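Local coordinates for lipid-transfer protein (Thermomonospora curvata, PDB 6OK1) that belongs to the thiolase superfamily and has its two-domain fold, with N-terminal and C-terminal thiolase-like halves, at residues Q222-V227 / N349-A354. Sequence-based numbering, arbitrary orientation.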
loop_
_atom_site.group_PDB
_atom_site.type_symbol
_atom_site.label_atom_id
_atom_site.label_comp_id
_atom_site.label_asym_id
_atom_site.label_seq_id
_atom_site.Cartn_x
_atom_site.Cartn_y
_atom_site.Cartn_z
ATOM N N GLN A 222 -11.544 13.335 2.506
ATOM C CA GLN A 222 -11.106 14.316 1.519
ATOM C C GLN A 222 -10.792 13.598 0.217
ATOM O O GLN A 222 -10.123 12.557 0.227
ATOM C CB GLN A 222 -9.864 15.073 1.996
ATOM C CG GLN A 222 -9.290 16.050 1.002
ATOM C CD GLN A 222 -10.100 17.335 0.912
ATOM O OE1 GLN A 222 -10.199 18.090 1.884
ATOM N NE2 GLN A 222 -10.638 17.607 -0.270
ATOM N N ALA A 223 -11.235 14.178 -0.907
ATOM C CA ALA A 223 -10.972 13.600 -2.221
ATOM C C ALA A 223 -10.590 14.695 -3.202
ATOM O O ALA A 223 -10.885 15.869 -2.995
ATOM C CB ALA A 223 -12.182 12.824 -2.765
ATOM N N LEU A 224 -9.863 14.291 -4.245
ATOM C CA LEU A 224 -9.299 15.189 -5.253
ATOM C C LEU A 224 -9.403 14.489 -6.601
ATOM O O LEU A 224 -9.035 13.320 -6.696
ATOM C CB LEU A 224 -7.822 15.497 -4.969
ATOM C CG LEU A 224 -7.442 15.930 -3.551
ATOM C CD1 LEU A 224 -5.973 15.754 -3.310
ATOM C CD2 LEU A 224 -7.819 17.383 -3.294
ATOM N N VAL A 225 -9.863 15.206 -7.640
ATOM C CA VAL A 225 -10.013 14.664 -8.993
ATOM C C VAL A 225 -8.906 15.218 -9.883
ATOM O O VAL A 225 -8.758 16.436 -10.021
ATOM C CB VAL A 225 -11.390 15.011 -9.588
ATOM C CG1 VAL A 225 -11.466 14.579 -11.042
ATOM C CG2 VAL A 225 -12.473 14.318 -8.797
ATOM N N VAL A 226 -8.156 14.321 -10.520
ATOM C CA VAL A 226 -7.036 14.692 -11.380
ATOM C C VAL A 226 -7.376 14.255 -12.797
ATOM O O VAL A 226 -7.809 13.118 -13.012
ATOM C CB VAL A 226 -5.728 14.038 -10.886
ATOM C CG1 VAL A 226 -4.531 14.339 -11.830
ATOM C CG2 VAL A 226 -5.397 14.527 -9.462
ATOM N N VAL A 227 -7.183 15.159 -13.764
ATOM C CA VAL A 227 -7.405 14.869 -15.176
ATOM C C VAL A 227 -6.271 15.497 -15.976
ATOM O O VAL A 227 -5.418 16.205 -15.432
ATOM C CB VAL A 227 -8.769 15.409 -15.667
ATOM C CG1 VAL A 227 -9.892 14.704 -14.979
ATOM C CG2 VAL A 227 -8.855 16.887 -15.413
ATOM N N ASN A 349 -6.407 17.559 3.149
ATOM C CA ASN A 349 -7.150 18.808 3.152
ATOM C C ASN A 349 -6.255 20.008 2.852
ATOM O O ASN A 349 -6.748 21.013 2.345
ATOM C CB ASN A 349 -7.909 19.000 4.480
ATOM C CG ASN A 349 -7.016 18.879 5.712
ATOM O OD1 ASN A 349 -6.188 17.987 5.802
ATOM N ND2 ASN A 349 -7.220 19.769 6.688
ATOM N N GLY A 350 -4.944 19.892 3.060
ATOM C CA GLY A 350 -4.046 20.959 2.652
ATOM C C GLY A 350 -3.899 21.057 1.146
ATOM O O GLY A 350 -3.750 22.153 0.599
ATOM N N ILE A 351 -3.911 19.919 0.456
ATOM C CA ILE A 351 -3.885 19.971 -1.003
ATOM C C ILE A 351 -5.130 20.685 -1.505
ATOM O O ILE A 351 -5.063 21.504 -2.417
ATOM C CB ILE A 351 -3.746 18.549 -1.597
ATOM C CG1 ILE A 351 -2.469 17.871 -1.070
ATOM C CG2 ILE A 351 -3.698 18.615 -3.108
ATOM C CD1 ILE A 351 -2.308 16.382 -1.441
ATOM N N ALA A 352 -6.282 20.404 -0.899
ATOM C CA ALA A 352 -7.510 21.084 -1.309
ATOM C C ALA A 352 -7.386 22.595 -1.142
ATOM O O ALA A 352 -7.826 23.355 -2.008
ATOM C CB ALA A 352 -8.685 20.546 -0.507
ATOM N N GLU A 353 -6.801 23.054 -0.024
ATOM C CA GLU A 353 -6.631 24.492 0.173
ATOM C C GLU A 353 -5.731 25.084 -0.902
ATOM O O GLU A 353 -6.002 26.174 -1.407
ATOM C CB GLU A 353 -6.064 24.792 1.564
ATOM C CG GLU A 353 -5.670 26.259 1.799
ATOM C CD GLU A 353 -6.862 27.222 1.843
ATOM O OE1 GLU A 353 -8.032 26.785 1.845
ATOM O OE2 GLU A 353 -6.604 28.435 1.878
ATOM N N ALA A 354 -4.666 24.371 -1.278
ATOM C CA ALA A 354 -3.795 24.842 -2.352
ATOM C C ALA A 354 -4.576 25.019 -3.644
ATOM O O ALA A 354 -4.355 25.973 -4.399
ATOM C CB ALA A 354 -2.649 23.847 -2.542
#
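Asn349 ND2, on the residue that meets Gln222 across the contact, is gripped by Glu342 OE1 and Ala343 O. Its OD1 bonds Gln339 NE2. This carboxamide leads away from the strand. Gln222 NE2 donates to the backbone O of Ala223, 3.2 Å away and nearly straight at 161°. That oxygen sits almost in the plane of the Gln222 amide, which would hold the amide in this rotation. CG is anti to the backbone N (chi1 176°) and the chain bends at chi2, which brings NE2 back to its own strand. One face of the Gln222 amide lies against the helix. Ala352 CB sits above its plane, 3.5 Å from Gln222 NE2. Asn349 CA is on the same side, 3.4 Å from Gln222 OE1, a van der Waals contact. Two residues along, the Leu224 side chain crosses that of Ile351 at about a right angle. Leu224 CD1 touches Ile351 CG2 at 3.7 Å, while CD2 faces Ala352. All five touching residues are buried. The contact joins the N-terminal and C-terminal thiolase regions. Helix 348-359 packs over strand 219-228, which runs between strands 104-112 and 8-15, and Val90 of helix 86-98 touches both Leu224 and Ile351.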